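Side-chain contact in RctB replication initiator protein (Vibrio cholerae, PDB 5UBE), which probably binds origin DNA through its helix-turn-helix domain to initiate replication of the second chromosome of the cholera pathogen: residues Gln83-Ala88 against Gly92-Ile97. Sequence-based numbering, arbitrary orientation.
Sequences QRLRAA and GLFKQI
The carbonyl oxygen of Ala88 takes two backbone N-H groups where helix 78-91 gives way to strand 94-100. The straighter bond comes from Leu93, with its N 3.1 Å from Ala88 O and an N-H...O angle of 165°. Gly92 N lies 3.2 Å from the same Ala88 O but donates at a more bent 136°. The two donors come from opposite faces of the carbonyl plane, each tilted out of it, so both bind without competing for one position. Gly92 is the C' residue of a Schellman motif, with the positive phi common for glycine there, and Leu93 N to Ala88 O is the motif's 6→1 bond.

Beside this turn the contact is apolar. Phe94, its CG anti to the carbonyl carbon (chi1 -67°), turns the CD2-CE2 side of its ring to the helix. Ala88 CB meets that edge near the ring plane, 3.7 Å from Phe94 CE2. Leu85 reaches the same side obliquely, with CD1 3.9 Å from Phe94 CD2, the two side chains crossing at about a right angle. Leu93 packs its CB 3.5 Å from Ala88 O, helping to shield the twice-bonded oxygen; its CD1 touches Ala88 CB only loosely, at 4.2 Å, and its side chain also packs on Ile44 of helix 42-55. Phe94 also meets the rings of Phe21 and Phe114, and Leu85 touches His112, which ties the helix to the sheet.

Within the helix, Ala88 N is satisfied by Arg84 O, and the Arg84 guanidinium forms a salt bridge with Glu46. Buried Ala88 thus has both backbone polar atoms hydrogen-bonded: the helix satisfies its N, and the turn supplies two donors to its carbonyl oxygen, next to the hydrocarbon contacts of Leu85, Ala88 and Phe94.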
loop_
_atom_site.group_PDB
_atom_site.type_symbol
_atom_site.label_atom_id
_atom_site.label_comp_id
_atom_site.label_asym_id
_atom_site.label_seq_id
_atom_site.Cartn_x
_atom_site.Cartn_y
_atom_site.Cartn_z
ATOM N N GLN A 83 -1.270 6.555 9.365
ATOM C CA GLN A 83 -1.745 5.933 10.599
ATOM C C GLN A 83 -2.249 4.517 10.340
ATOM O O GLN A 83 -1.814 3.559 10.990
ATOM C CB GLN A 83 -2.854 6.784 11.225
ATOM C CG GLN A 83 -3.474 6.184 12.504
ATOM C CD GLN A 83 -4.787 6.867 12.888
ATOM O OE1 GLN A 83 -4.941 8.080 12.735
ATOM N NE2 GLN A 83 -5.743 6.084 13.363
ATOM N N ARG A 84 -3.181 4.371 9.391
ATOM C CA ARG A 84 -3.659 3.039 9.027
ATOM C C ARG A 84 -2.513 2.160 8.541
ATOM O O ARG A 84 -2.448 0.971 8.875
ATOM C CB ARG A 84 -4.752 3.148 7.967
ATOM C CG ARG A 84 -6.053 3.734 8.489
ATOM C CD ARG A 84 -6.769 4.479 7.374
ATOM N NE ARG A 84 -8.149 4.841 7.705
ATOM C CZ ARG A 84 -8.498 5.951 8.356
ATOM N NH1 ARG A 84 -7.569 6.816 8.768
ATOM N NH2 ARG A 84 -9.779 6.197 8.608
ATOM N N LEU A 85 -1.558 2.742 7.814
ATOM C CA LEU A 85 -0.455 1.934 7.306
ATOM C C LEU A 85 0.416 1.414 8.439
ATOM O O LEU A 85 0.805 0.242 8.423
ATOM C CB LEU A 85 0.382 2.713 6.291
ATOM C CG LEU A 85 1.598 1.946 5.734
ATOM C CD1 LEU A 85 1.216 0.721 4.895
ATOM C CD2 LEU A 85 2.503 2.861 4.937
ATOM N N ARG A 86 0.714 2.248 9.449
ATOM C CA ARG A 86 1.506 1.752 10.571
ATOM C C ARG A 86 0.788 0.612 11.290
ATOM O O ARG A 86 1.418 -0.368 11.701
ATOM C CB ARG A 86 1.819 2.871 11.562
ATOM C CG ARG A 86 2.813 3.916 11.089
ATOM C CD ARG A 86 3.214 4.843 12.259
ATOM N NE ARG A 86 2.050 5.394 12.963
ATOM C CZ ARG A 86 1.393 6.482 12.574
ATOM N NH1 ARG A 86 1.775 7.144 11.478
ATOM N NH2 ARG A 86 0.343 6.899 13.259
ATOM N N ALA A 87 -0.530 0.732 11.462
ATOM C CA ALA A 87 -1.275 -0.319 12.146
ATOM C C ALA A 87 -1.273 -1.606 11.333
ATOM O O ALA A 87 -1.118 -2.697 11.887
ATOM C CB ALA A 87 -2.708 0.151 12.421
ATOM N N ALA A 88 -1.431 -1.490 10.010
ATOM C CA ALA A 88 -1.482 -2.664 9.145
ATOM C C ALA A 88 -0.144 -3.387 9.113
ATOM O O ALA A 88 -0.099 -4.623 9.062
ATOM C CB ALA A 88 -1.907 -2.241 7.736
ATOM N N GLY A 92 1.038 -7.333 10.407
ATOM C CA GLY A 92 1.741 -8.218 9.508
ATOM C C GLY A 92 1.166 -8.303 8.108
ATOM O O GLY A 92 1.486 -9.254 7.394
ATOM N N LEU A 93 0.354 -7.323 7.690
ATOM C CA LEU A 93 -0.321 -7.374 6.394
ATOM C C LEU A 93 0.609 -7.037 5.236
ATOM O O LEU A 93 0.380 -7.498 4.113
ATOM C CB LEU A 93 -1.517 -6.413 6.378
ATOM C CG LEU A 93 -2.559 -6.651 7.467
ATOM C CD1 LEU A 93 -3.817 -5.885 7.154
ATOM C CD2 LEU A 93 -2.856 -8.131 7.595
ATOM N N PHE A 94 1.652 -6.251 5.484
ATOM C CA PHE A 94 2.538 -5.752 4.447
ATOM C C PHE A 94 3.984 -6.072 4.772
ATOM O O PHE A 94 4.437 -5.852 5.901
ATOM C CB PHE A 94 2.446 -4.224 4.299
ATOM C CG PHE A 94 1.146 -3.731 3.787
ATOM C CD1 PHE A 94 0.807 -3.901 2.451
ATOM C CD2 PHE A 94 0.280 -3.043 4.630
ATOM C CE1 PHE A 94 -0.391 -3.416 1.960
ATOM C CE2 PHE A 94 -0.919 -2.556 4.153
ATOM C CZ PHE A 94 -1.253 -2.733 2.819
ATOM N N LYS A 95 4.716 -6.529 3.760
ATOM C CA LYS A 95 6.170 -6.508 3.792
ATOM C C LYS A 95 6.661 -5.143 3.320
ATOM O O LYS A 95 6.366 -4.724 2.186
ATOM C CB LYS A 95 6.742 -7.609 2.911
ATOM C CG LYS A 95 8.248 -7.738 2.989
ATOM C CD LYS A 95 8.724 -8.929 2.175
ATOM C CE LYS A 95 10.226 -9.117 2.293
ATOM N NZ LYS A 95 10.728 -10.121 1.317
ATOM N N GLN A 96 7.408 -4.458 4.186
ATOM C CA GLN A 96 8.014 -3.176 3.841
ATOM C C GLN A 96 9.325 -3.410 3.103
ATOM O O GLN A 96 10.243 -4.046 3.634
ATOM C CB GLN A 96 8.256 -2.335 5.089
ATOM C CG GLN A 96 7.003 -1.987 5.857
ATOM C CD GLN A 96 7.225 -0.810 6.788
ATOM O OE1 GLN A 96 7.392 -0.991 7.993
ATOM N NE2 GLN A 96 7.235 0.411 6.231
ATOM N N ILE A 97 9.412 -2.879 1.890
ATOM C CA ILE A 97 10.564 -3.042 1.011
ATOM C C ILE A 97 11.107 -1.659 0.681
ATOM O O ILE A 97 10.421 -0.894 -0.009
ATOM C CB ILE A 97 10.164 -3.777 -0.275
ATOM C CG1 ILE A 97 9.481 -5.108 0.064
ATOM C CG2 ILE A 97 11.370 -3.956 -1.197
ATOM C CD1 ILE A 97 8.853 -5.803 -1.136
#